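Local coordinates for flavin reductase domain protein, FMN-binding (Shewanella baltica, PDB 3HMZ) that binds flavin mononucleotide and probably acts as a flavin-dependent oxidoreductase using NAD(H) or NADP(H), at residues Leu19-Tyr23 and Asp54-Pro58; Ile41-Ala46 and Val96-Leu101; Phe80-Thr86 and Cys129-Cys135; Leu92-Val96 and Asn110-Glu114. All coordinates share one frame; numbering follows the deposited sequence.

In the fold
Interactions 2 and 4 form the flavin side of the subunit: their centres lie 8 Å apart, both share Val-96, and both touch FMN. Interaction 2 supplies several of the hydrogen bonds to phosphate and ribityl chain; interaction 4 packs helix 90-96 against the end of helix 107-111 beside it, with Val-96 and His-94 lining the pocket. Interaction 3, near the middle of the chain, pairs strands 79-84 and 131-138, its centre 14 Å from those of the other three. It meets interaction 4 where Pro-85 CB packs 3.4 Å from Thr-93 OG1, and interaction 1 where Ala-22 O packs 3.9 Å from Leu-133 CD2. Interactions 1 and 2 stay about 17 Å apart between nearest atoms, although both draw on strand 41-55.

Interaction 1. Residues Leu19-Tyr23 and Asp54-Pro58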
# COMPACT_ATOMS: atom_id res chain seq x y z
N LEU A 19 -16.94 -2.76 -10.87
CA LEU A 19 -15.53 -2.89 -11.24
C LEU A 19 -14.76 -1.56 -11.17
O LEU A 19 -13.64 -1.54 -10.69
CB LEU A 19 -15.38 -3.59 -12.59
CG LEU A 19 -14.09 -4.32 -12.87
CD1 LEU A 19 -13.76 -5.36 -11.78
CD2 LEU A 19 -14.17 -4.93 -14.27
N ALA A 20 -15.42 -0.46 -11.55
CA ALA A 20 -14.86 0.88 -11.49
C ALA A 20 -14.54 1.37 -10.07
O ALA A 20 -13.87 2.40 -9.92
CB ALA A 20 -15.84 1.88 -12.14
N LYS A 21 -15.08 0.71 -9.03
CA LYS A 21 -14.77 1.04 -7.63
C LYS A 21 -13.89 0.02 -6.95
O LYS A 21 -13.55 0.22 -5.76
CB LYS A 21 -16.06 1.20 -6.83
CG LYS A 21 -16.93 2.30 -7.41
CD LYS A 21 -17.62 3.10 -6.43
CE LYS A 21 -18.48 4.22 -7.04
NZ LYS A 21 -17.75 5.23 -7.89
N ALA A 22 -13.52 -1.06 -7.65
CA ALA A 22 -12.71 -2.13 -7.07
C ALA A 22 -11.40 -1.63 -6.44
O ALA A 22 -10.95 -2.16 -5.43
CB ALA A 22 -12.39 -3.25 -8.14
N TYR A 23 -10.80 -0.60 -7.04
CA TYR A 23 -9.52 -0.05 -6.49
C TYR A 23 -9.68 0.40 -5.03
O TYR A 23 -8.71 0.36 -4.25
CB TYR A 23 -8.99 1.12 -7.33
CG TYR A 23 -9.76 2.40 -7.12
CD1 TYR A 23 -10.97 2.66 -7.77
CD2 TYR A 23 -9.30 3.34 -6.21
CE1 TYR A 23 -11.70 3.80 -7.50
CE2 TYR A 23 -10.02 4.48 -5.95
CZ TYR A 23 -11.21 4.73 -6.61
OH TYR A 23 -11.93 5.87 -6.32
N ASP A 54 -4.39 1.05 -11.36
CA ASP A 54 -5.28 1.84 -12.20
C ASP A 54 -6.73 1.68 -11.72
O ASP A 54 -7.07 0.72 -11.02
CB ASP A 54 -5.10 1.45 -13.68
CG ASP A 54 -5.54 2.56 -14.65
OD1 ASP A 54 -6.11 3.60 -14.24
OD2 ASP A 54 -5.32 2.34 -15.86
N PHE A 55 -7.56 2.63 -12.12
CA PHE A 55 -8.97 2.69 -11.75
C PHE A 55 -9.94 1.96 -12.66
O PHE A 55 -10.79 1.24 -12.20
CB PHE A 55 -9.49 4.17 -11.78
CG PHE A 55 -8.73 5.12 -10.97
CD1 PHE A 55 -8.97 5.22 -9.61
CD2 PHE A 55 -7.77 5.94 -11.55
CE1 PHE A 55 -8.30 6.15 -8.83
CE2 PHE A 55 -7.06 6.85 -10.78
CZ PHE A 55 -7.33 6.97 -9.42
N ALA A 56 -9.82 2.22 -13.96
CA ALA A 56 -10.85 1.78 -14.90
C ALA A 56 -10.22 1.56 -16.25
O ALA A 56 -9.87 2.55 -16.92
CB ALA A 56 -11.97 2.80 -14.97
N PRO A 57 -10.02 0.30 -16.65
CA PRO A 57 -10.31 -0.92 -15.89
C PRO A 57 -9.30 -1.05 -14.75
O PRO A 57 -8.15 -0.61 -14.89
CB PRO A 57 -10.17 -2.04 -16.92
CG PRO A 57 -9.34 -1.48 -17.99
CD PRO A 57 -9.66 -0.02 -18.05
N PRO A 58 -9.73 -1.60 -13.59
CA PRO A 58 -8.79 -1.72 -12.49
C PRO A 58 -7.57 -2.60 -12.76
O PRO A 58 -7.66 -3.62 -13.45
CB PRO A 58 -9.64 -2.30 -11.37
CG PRO A 58 -10.76 -2.97 -12.09
CD PRO A 58 -11.05 -2.12 -13.26
O HOH W 1 -11.52 0.06 -9.87
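Two first torsions set the aromatic pair: Tyr-23 holds CG between its backbone N and carbonyl carbon (chi1 75°), while Phe-55 turns CG to the side away from its own carbonyl carbon (chi1 -55°). The rings then meet edge to face, with planes at 83° and centroids 4.8 Å apart. Phe-55 is the edge partner. Its CD1 stands 3.5 Å above the Tyr-23 plane, over the ring centre, and CE1 reaches toward CE2 on the same tyrosine. This is a T-shaped stack.

At the other end of the contact Leu-19 lies across the pyrrolidine ring of Pro-58 at about a right angle, CG to CG 3.7 Å, and its CD1 reaches the same proline CG. Ala-22 CB approaches that atom more loosely. No direct hydrogen bond joins 19-23 to 54-58; a single water does the polar work. It donates to Leu-19 O at 2.8 Å and to Phe-55 O at 2.7 Å, and accepts from Tyr-23 N at 3.0 Å. Leu-19 O also receives Ala-22 N in a backbone bond within the turn. On the strand side, Phe-55 N donates to Asp-54 OD1 at 2.7 Å, meeting it on the anti side of the carboxylate.

The surroundings extend both halves: Leu-19 and Pro-58 also pack on Val-154 of strand 149-160, and Trp-49 of the second subunit meets the Phe-55 ring and packs on Tyr-23. The loop after strand 14-16 is thus fastened to the 54-58 turn by apolar surfaces and one three-bonded water, with the aromatic pair forming part of the dimer interface.

Interaction 2. Residues Ile41-Ala46 and Val96-Leu101; sequences IDNVMA and VGSQSL. With FMN (flavin mononucleotide), chain B.
Leu-101 lays its CD2 over the carboxamide of Asn-43, 3.6 Å from CG, while its CB comes 3.5 Å from OD1; the two side chains run past each other in opposite directions. With CG anti to the backbone N (chi1 -158°), Asn-43 turns its amide toward the loop, and ND2 reaches FMN O1P at 2.8 Å in a nearly straight hydrogen bond (173°). Leu-101 N donates to the same oxygen, equally straight, so strand and loop share it. Ser-100 OG gives its proton to O3P at 2.6 Å. Asn-43 OD1 is buried by the contact and has no hydrogen-bonding partner in the model.

Val-96 packs CG2 against the Ala-46 backbone, and its carbonyl oxygen receives a CA-H...O contact from Met-45, a selenomethionine. Gly-97 CA lies 3.9 Å from Ala-46 CB; a side chain there would clash with both Ala-46 and the flavin's C8M. The ribityl hydroxyl O2' donates to Ala-46 O at 2.7 Å, and O4' donates to Gln-99 O.

Lys-107 NZ, from outside, adds a charged donor to FMN. From these two segments the phosphate donors are all neutral (amide, hydroxyl and backbone N-H), while backbone carbonyls accept from the ribityl chain.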
# COMPACT_ATOMS: atom_id res chain seq x y z
N ILE A 41 -3.97 -27.71 -7.75
CA ILE A 41 -3.45 -27.52 -6.41
C ILE A 41 -3.59 -26.02 -6.10
O ILE A 41 -3.24 -25.18 -6.92
CB ILE A 41 -1.96 -27.91 -6.29
CG1 ILE A 41 -1.72 -29.37 -6.77
CG2 ILE A 41 -1.48 -27.70 -4.85
CD1 ILE A 41 -2.44 -30.40 -5.91
N ASP A 42 -4.09 -25.73 -4.92
CA ASP A 42 -4.30 -24.36 -4.45
C ASP A 42 -3.23 -23.94 -3.46
O ASP A 42 -2.65 -24.75 -2.74
CB ASP A 42 -5.69 -24.26 -3.77
CG ASP A 42 -6.83 -24.42 -4.75
OD1 ASP A 42 -6.74 -23.88 -5.85
OD2 ASP A 42 -7.86 -25.03 -4.41
N ASN A 43 -3.00 -22.63 -3.41
CA ASN A 43 -2.10 -22.09 -2.44
C ASN A 43 -2.53 -20.67 -2.06
O ASN A 43 -3.25 -20.02 -2.80
CB ASN A 43 -0.65 -22.05 -2.91
CG ASN A 43 0.33 -22.00 -1.77
OD1 ASN A 43 0.01 -22.33 -0.63
ND2 ASN A 43 1.56 -21.58 -2.08
N VAL A 44 -2.09 -20.28 -0.88
CA VAL A 44 -2.33 -18.95 -0.33
C VAL A 44 -1.03 -18.51 0.38
O VAL A 44 -0.43 -19.28 1.11
CB VAL A 44 -3.51 -18.94 0.69
CG1 VAL A 44 -3.75 -17.50 1.26
CG2 VAL A 44 -4.79 -19.60 0.12
N MSE A 45 -0.64 -17.25 0.17
CA MSE A 45 0.43 -16.60 0.93
C MSE A 45 -0.00 -15.19 1.33
O MSE A 45 -1.02 -14.70 0.85
CB MSE A 45 1.73 -16.51 0.11
CG MSE A 45 1.62 -15.67 -1.17
SE MSE A 45 3.31 -15.38 -2.02
CE MSE A 45 3.61 -13.53 -1.61
N ALA A 46 0.77 -14.58 2.22
CA ALA A 46 0.55 -13.19 2.64
C ALA A 46 1.41 -12.27 1.78
O ALA A 46 2.56 -12.61 1.42
CB ALA A 46 0.87 -12.98 4.10
N VAL A 96 0.23 -18.16 6.89
CA VAL A 96 0.42 -18.37 5.43
C VAL A 96 1.61 -17.59 4.88
O VAL A 96 2.11 -17.94 3.82
CB VAL A 96 -0.84 -18.09 4.57
CG1 VAL A 96 -2.01 -19.04 5.01
CG2 VAL A 96 -1.26 -16.64 4.63
N GLY A 97 2.04 -16.58 5.63
CA GLY A 97 3.22 -15.82 5.29
C GLY A 97 4.50 -16.30 5.97
O GLY A 97 5.55 -15.66 5.80
N SER A 98 4.42 -17.40 6.72
CA SER A 98 5.55 -17.94 7.47
C SER A 98 5.84 -19.41 7.14
O SER A 98 6.76 -20.00 7.73
CB SER A 98 5.28 -17.78 8.96
OG SER A 98 5.07 -16.45 9.33
N GLN A 99 5.08 -19.99 6.22
CA GLN A 99 5.16 -21.39 5.81
C GLN A 99 5.02 -21.47 4.31
O GLN A 99 4.17 -20.78 3.77
CB GLN A 99 3.98 -22.14 6.45
CG GLN A 99 4.00 -22.14 7.98
CD GLN A 99 2.78 -22.78 8.62
OE1 GLN A 99 2.18 -23.69 8.08
NE2 GLN A 99 2.40 -22.28 9.80
N SER A 100 5.79 -22.33 3.63
CA SER A 100 5.66 -22.51 2.19
C SER A 100 5.03 -23.84 1.88
O SER A 100 5.33 -24.86 2.53
CB SER A 100 7.02 -22.45 1.46
OG SER A 100 6.87 -22.67 0.04
N LEU A 101 4.15 -23.83 0.88
CA LEU A 101 3.54 -25.05 0.37
C LEU A 101 4.61 -26.03 -0.12
O LEU A 101 4.39 -27.23 -0.07
CB LEU A 101 2.57 -24.74 -0.77
CG LEU A 101 1.75 -25.91 -1.34
CD1 LEU A 101 0.82 -26.51 -0.30
CD2 LEU A 101 1.01 -25.43 -2.54
N1 FMN B . 6.29 -12.33 0.26
C2 FMN B . 6.32 -11.69 -0.95
O2 FMN B . 6.87 -12.24 -1.91
N3 FMN B . 5.70 -10.46 -1.08
C4 FMN B . 5.10 -9.82 -0.04
O4 FMN B . 4.58 -8.69 -0.25
C4A FMN B . 5.10 -10.48 1.20
N5 FMN B . 4.48 -9.91 2.30
C5A FMN B . 4.29 -10.61 3.48
C6 FMN B . 3.51 -10.08 4.52
C7 FMN B . 3.33 -10.77 5.71
C7M FMN B . 2.48 -10.20 6.81
C8 FMN B . 3.95 -12.01 5.88
C8M FMN B . 3.80 -12.80 7.16
C9 FMN B . 4.71 -12.52 4.84
C9A FMN B . 4.91 -11.86 3.63
N10 FMN B . 5.66 -12.38 2.57
C10 FMN B . 5.69 -11.73 1.35
C1' FMN B . 6.25 -13.76 2.62
C2' FMN B . 5.39 -14.86 1.99
O2' FMN B . 4.00 -14.75 2.36
C3' FMN B . 5.99 -16.18 2.46
O3' FMN B . 7.29 -16.31 1.90
C4' FMN B . 5.09 -17.41 2.21
O4' FMN B . 5.54 -18.43 3.08
C5' FMN B . 5.09 -17.91 0.78
O5' FMN B . 4.28 -19.08 0.74
P FMN B . 4.33 -20.06 -0.53
O1P FMN B . 3.50 -21.24 -0.08
O2P FMN B . 3.80 -19.35 -1.75
O3P FMN B . 5.77 -20.43 -0.77

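Interaction 3. Residues Phe80-Thr86 and Cys129-Cys135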
# COMPACT_ATOMS: atom_id res chain seq x y z
N PHE A 80 -4.85 -15.16 -10.42
CA PHE A 80 -4.77 -15.22 -8.96
C PHE A 80 -5.89 -14.38 -8.36
O PHE A 80 -6.59 -13.65 -9.06
CB PHE A 80 -3.38 -14.81 -8.44
CG PHE A 80 -2.94 -13.43 -8.86
CD1 PHE A 80 -2.28 -13.23 -10.08
CD2 PHE A 80 -3.07 -12.34 -8.00
CE1 PHE A 80 -1.83 -11.99 -10.46
CE2 PHE A 80 -2.61 -11.09 -8.37
CZ PHE A 80 -1.98 -10.91 -9.61
N VAL A 81 -6.04 -14.53 -7.04
CA VAL A 81 -6.99 -13.72 -6.29
C VAL A 81 -6.18 -12.94 -5.24
O VAL A 81 -5.23 -13.46 -4.60
CB VAL A 81 -8.10 -14.54 -5.59
CG1 VAL A 81 -9.03 -13.63 -4.73
CG2 VAL A 81 -8.92 -15.36 -6.62
N ILE A 82 -6.54 -11.67 -5.11
CA ILE A 82 -6.06 -10.79 -4.02
C ILE A 82 -7.27 -10.59 -3.12
O ILE A 82 -8.36 -10.25 -3.57
CB ILE A 82 -5.58 -9.43 -4.54
CG1 ILE A 82 -4.32 -9.62 -5.42
CG2 ILE A 82 -5.31 -8.44 -3.40
CD1 ILE A 82 -3.12 -10.22 -4.67
N GLN A 83 -7.09 -10.85 -1.84
CA GLN A 83 -8.18 -10.71 -0.89
C GLN A 83 -7.69 -10.06 0.39
O GLN A 83 -6.53 -10.17 0.76
CB GLN A 83 -8.88 -12.05 -0.62
CG GLN A 83 -7.97 -13.22 -0.24
CD GLN A 83 -7.92 -14.28 -1.28
OE1 GLN A 83 -8.94 -14.97 -1.46
NE2 GLN A 83 -6.77 -14.46 -1.94
N VAL A 84 -8.60 -9.35 1.04
CA VAL A 84 -8.31 -8.54 2.21
C VAL A 84 -8.68 -9.29 3.47
O VAL A 84 -9.88 -9.44 3.76
CB VAL A 84 -9.07 -7.18 2.12
CG1 VAL A 84 -8.72 -6.31 3.30
CG2 VAL A 84 -8.72 -6.41 0.80
N PRO A 85 -7.69 -9.74 4.25
CA PRO A 85 -8.00 -10.44 5.48
C PRO A 85 -8.46 -9.46 6.58
O PRO A 85 -8.32 -8.24 6.46
CB PRO A 85 -6.67 -11.13 5.83
CG PRO A 85 -5.67 -10.20 5.31
CD PRO A 85 -6.25 -9.74 4.00
N THR A 86 -9.03 -10.06 7.61
CA THR A 86 -9.55 -9.34 8.76
C THR A 86 -8.67 -9.57 9.98
O THR A 86 -7.86 -10.49 10.02
CB THR A 86 -10.94 -9.85 9.11
OG1 THR A 86 -10.81 -11.20 9.55
CG2 THR A 86 -11.91 -9.70 7.94
N CYS A 129 -12.55 -13.42 4.52
CA CYS A 129 -11.96 -12.13 4.18
C CYS A 129 -13.10 -11.12 3.98
O CYS A 129 -14.29 -11.49 3.92
CB CYS A 129 -11.16 -12.25 2.89
SG CYS A 129 -9.72 -13.34 3.09
N SER A 130 -12.73 -9.85 3.93
CA SER A 130 -13.70 -8.79 3.70
C SER A 130 -13.95 -8.50 2.22
O SER A 130 -14.99 -7.95 1.89
CB SER A 130 -13.31 -7.52 4.43
OG SER A 130 -12.06 -7.08 3.99
N ALA A 131 -12.98 -8.79 1.36
CA ALA A 131 -13.07 -8.44 -0.05
C ALA A 131 -12.14 -9.31 -0.85
O ALA A 131 -11.12 -9.79 -0.32
CB ALA A 131 -12.67 -6.94 -0.22
N TRP A 132 -12.50 -9.52 -2.12
CA TRP A 132 -11.77 -10.36 -3.05
C TRP A 132 -11.73 -9.71 -4.42
O TRP A 132 -12.74 -9.15 -4.87
CB TRP A 132 -12.44 -11.72 -3.20
CG TRP A 132 -12.71 -12.47 -1.92
CD1 TRP A 132 -11.95 -13.47 -1.39
CD2 TRP A 132 -13.83 -12.30 -1.05
NE1 TRP A 132 -12.51 -13.92 -0.22
CE2 TRP A 132 -13.66 -13.21 0.02
CE3 TRP A 132 -14.93 -11.45 -1.04
CZ2 TRP A 132 -14.57 -13.30 1.05
CZ3 TRP A 132 -15.82 -11.54 -0.03
CH2 TRP A 132 -15.64 -12.46 1.01
N LEU A 133 -10.58 -9.81 -5.08
CA LEU A 133 -10.36 -9.30 -6.41
C LEU A 133 -9.76 -10.42 -7.27
O LEU A 133 -8.66 -10.92 -6.97
CB LEU A 133 -9.41 -8.10 -6.37
CG LEU A 133 -9.83 -6.88 -5.52
CD1 LEU A 133 -9.43 -6.99 -4.04
CD2 LEU A 133 -9.22 -5.57 -6.11
N ALA A 134 -10.49 -10.83 -8.32
CA ALA A 134 -10.00 -11.83 -9.29
C ALA A 134 -9.08 -11.10 -10.29
O ALA A 134 -9.47 -10.08 -10.84
CB ALA A 134 -11.14 -12.48 -9.98
N CYS A 135 -7.89 -11.65 -10.49
CA CYS A 135 -6.83 -10.98 -11.25
C CYS A 135 -6.28 -11.85 -12.37
O CYS A 135 -6.07 -13.05 -12.21
CB CYS A 135 -5.67 -10.64 -10.32
SG CYS A 135 -6.10 -9.51 -8.98
O HOH W 2 -10.70 -6.52 6.36
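From CB to its tip, Cys-135 can be followed across the neighbouring strand: CB sits 3.4 Å from Phe-80 O and also over the centre of the Phe-80 ring, 3.6 Å above its plane, a CH-pi contact. SG lies obliquely over the ring, 36° off its normal, 3.9 Å from Phe-80 CE2 and 4.0 Å from Ile-82 CG1. The ring is brought over CB because Phe-80 places CG between its backbone N and carbonyl carbon (chi1 57°), folding it back toward the partner strand. An alanine in place of Phe-80 removes the aromatic face over Cys-135 CB and would probably open a gap beside Val-62 and Ala-152, which also pack on its side chain.

Beneath these side chains the strands run antiparallel, their axes 4.6 Å apart at closest approach. Phe-80 pairs with Cys-135, and Ile-82 with Leu-133, each through two N-H...O bonds; Leu-133 N to Ile-82 O is 2.7 Å. Ser-130 N closes the end by donating to Val-84 O, and a water joins Ser-130 OG to Pro-85 O.

On the opposite face Gln-83 and Trp-132 form a non-hydrogen-bonded pair. Gln-83 OE1 lies in the plane of the indole at its CD1 edge, 3.4 Å away, the amide turned 86° to the ring. OE1 accepts from Val-126 N, whose own carbonyl takes Trp-132 NE1, while Gln-83 NE2 donates to Ser-35 OG and Leu-33 O. The buried polar ends are thus satisfied by neighbouring backbone and a serine, which is consistent with a fully buried glutamine at this position.

Interaction 4. Residues Leu92-Val96 and Asn110-Glu114. With FMN (flavin mononucleotide), chain B; EDO (1,2-ethanediol), chain F.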
# COMPACT_ATOMS: atom_id res chain seq x y z
N LEU A 92 -4.02 -16.65 10.81
CA LEU A 92 -4.03 -17.20 9.46
C LEU A 92 -3.08 -16.43 8.56
O LEU A 92 -2.28 -17.02 7.81
CB LEU A 92 -5.44 -17.18 8.87
CG LEU A 92 -5.71 -17.74 7.46
CD1 LEU A 92 -7.20 -18.12 7.26
CD2 LEU A 92 -5.30 -16.77 6.36
N THR A 93 -3.15 -15.10 8.66
CA THR A 93 -2.35 -14.23 7.78
C THR A 93 -0.86 -14.41 8.04
O THR A 93 -0.07 -14.61 7.11
CB THR A 93 -2.79 -12.78 7.91
OG1 THR A 93 -4.18 -12.68 7.55
CG2 THR A 93 -1.95 -11.85 7.03
N HIS A 94 -0.51 -14.40 9.31
CA HIS A 94 0.88 -14.58 9.66
C HIS A 94 1.39 -15.98 9.30
O HIS A 94 2.49 -16.13 8.78
CB HIS A 94 1.08 -14.29 11.14
CG HIS A 94 2.53 -14.17 11.51
ND1 HIS A 94 3.16 -15.20 12.13
CD2 HIS A 94 3.47 -13.25 11.23
CE1 HIS A 94 4.44 -14.88 12.32
NE2 HIS A 94 4.65 -13.69 11.79
N ARG A 95 0.54 -16.99 9.50
CA ARG A 95 0.91 -18.38 9.22
C ARG A 95 1.14 -18.63 7.74
O ARG A 95 2.15 -19.26 7.37
CB ARG A 95 -0.13 -19.36 9.75
CG ARG A 95 -0.14 -19.50 11.25
CD ARG A 95 -1.20 -20.52 11.67
NE ARG A 95 -1.35 -20.54 13.12
CZ ARG A 95 -2.02 -21.47 13.78
NH1 ARG A 95 -2.58 -22.48 13.14
NH2 ARG A 95 -2.12 -21.40 15.10
N VAL A 96 0.23 -18.16 6.89
CA VAL A 96 0.42 -18.37 5.43
C VAL A 96 1.61 -17.59 4.88
O VAL A 96 2.11 -17.94 3.82
CB VAL A 96 -0.84 -18.09 4.57
CG1 VAL A 96 -2.01 -19.04 5.01
CG2 VAL A 96 -1.26 -16.64 4.63
N ASN A 110 -3.03 -26.76 7.74
CA ASN A 110 -2.20 -26.32 8.86
C ASN A 110 -2.42 -24.88 9.28
O ASN A 110 -2.36 -24.54 10.47
CB ASN A 110 -0.70 -26.44 8.51
CG ASN A 110 -0.26 -27.84 8.22
OD1 ASN A 110 -0.95 -28.86 8.51
ND2 ASN A 110 0.92 -27.92 7.59
N CYS A 111 -2.69 -24.03 8.30
CA CYS A 111 -2.84 -22.60 8.51
C CYS A 111 -4.30 -22.21 8.80
O CYS A 111 -4.57 -21.05 9.08
CB CYS A 111 -2.32 -21.82 7.29
SG CYS A 111 -0.52 -21.88 7.06
N GLY A 112 -5.25 -23.16 8.73
CA GLY A 112 -6.68 -22.88 9.00
C GLY A 112 -7.37 -22.16 7.86
O GLY A 112 -8.35 -21.47 8.10
N VAL A 113 -6.88 -22.36 6.62
CA VAL A 113 -7.45 -21.70 5.47
C VAL A 113 -8.58 -22.51 4.87
O VAL A 113 -8.35 -23.65 4.42
CB VAL A 113 -6.39 -21.49 4.37
CG1 VAL A 113 -7.00 -20.87 3.09
CG2 VAL A 113 -5.23 -20.61 4.92
N GLU A 114 -9.76 -21.92 4.82
CA GLU A 114 -10.95 -22.49 4.19
C GLU A 114 -11.15 -21.77 2.85
O GLU A 114 -11.20 -20.55 2.82
CB GLU A 114 -12.19 -22.34 5.07
CG GLU A 114 -13.47 -22.81 4.41
CD GLU A 114 -14.67 -22.50 5.23
OE1 GLU A 114 -14.61 -22.67 6.44
OE2 GLU A 114 -15.70 -22.09 4.63
N1 FMN B . 6.29 -12.33 0.26
C2 FMN B . 6.32 -11.69 -0.95
O2 FMN B . 6.87 -12.24 -1.91
N3 FMN B . 5.70 -10.46 -1.08
C4 FMN B . 5.10 -9.82 -0.04
O4 FMN B . 4.58 -8.69 -0.25
C4A FMN B . 5.10 -10.48 1.20
N5 FMN B . 4.48 -9.91 2.30
C5A FMN B . 4.29 -10.61 3.48
C6 FMN B . 3.51 -10.08 4.52
C7 FMN B . 3.33 -10.77 5.71
C7M FMN B . 2.48 -10.20 6.81
C8 FMN B . 3.95 -12.01 5.88
C8M FMN B . 3.80 -12.80 7.16
C9 FMN B . 4.71 -12.52 4.84
C9A FMN B . 4.91 -11.86 3.63
N10 FMN B . 5.66 -12.38 2.57
C10 FMN B . 5.69 -11.73 1.35
C1' FMN B . 6.25 -13.76 2.62
C2' FMN B . 5.39 -14.86 1.99
O2' FMN B . 4.00 -14.75 2.36
C3' FMN B . 5.99 -16.18 2.46
O3' FMN B . 7.29 -16.31 1.90
C4' FMN B . 5.09 -17.41 2.21
O4' FMN B . 5.54 -18.43 3.08
C5' FMN B . 5.09 -17.91 0.78
O5' FMN B . 4.28 -19.08 0.74
P FMN B . 4.33 -20.06 -0.53
O1P FMN B . 3.50 -21.24 -0.08
O2P FMN B . 3.80 -19.35 -1.75
O3P FMN B . 5.77 -20.43 -0.77
C1 EDO F . -6.73 -20.07 12.68
O1 EDO F . -7.36 -21.33 12.42
C2 EDO F . -5.87 -19.67 11.49
O2 EDO F . -4.63 -20.35 11.54
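Val-113 is met by two helical side chains, Leu-92 and Val-96, each crossing it at about a right angle. Its CG2 touches Val-96 CG1 at 3.6 Å and Leu-92 CG at 3.9 Å, so that one methyl serves both helical side chains, which reach it from adjoining directions. Leu-92 carries CG opposite its backbone N (chi1 -179°), and the extended chain carries CD1 to 3.6 Å from Gly-112 O. Cutting Leu-92 down to an alanine would probably deprive Val-113 CG2 of an apolar neighbour and open a gap beside the Gly-112 carbonyl.

Val-96 also uses CG1 against Cys-111 CB, at 3.6 Å. The cysteine's SG turns instead to Arg-95, 3.7 Å from its CB. Beyond that carbon the arginine stretches out along the end of helix 107-111, where NH1 makes a weak, bent bond of 3.4 Å to Asn-110 O, at the edge of the guanidinium. Over one face of that group lies O2 of a 1,2-ethanediol, probably from the crystallisation liquor, which donates to Cys-111 O at 2.6 Å.

Leu-33 of strand 32-38 packs on both Leu-92 and Val-96, and Val-96 O takes a bond from Lys-107 NZ, an FMN-binding residue. Gly-112, with positive phi (76°), ends helix 107-111 in a Schellman motif, so the arrangement is a helix packed on a glycine-terminated helix end, here part of the FMN pocket wall, with Val-96 O 3.4 Å from FMN C4'.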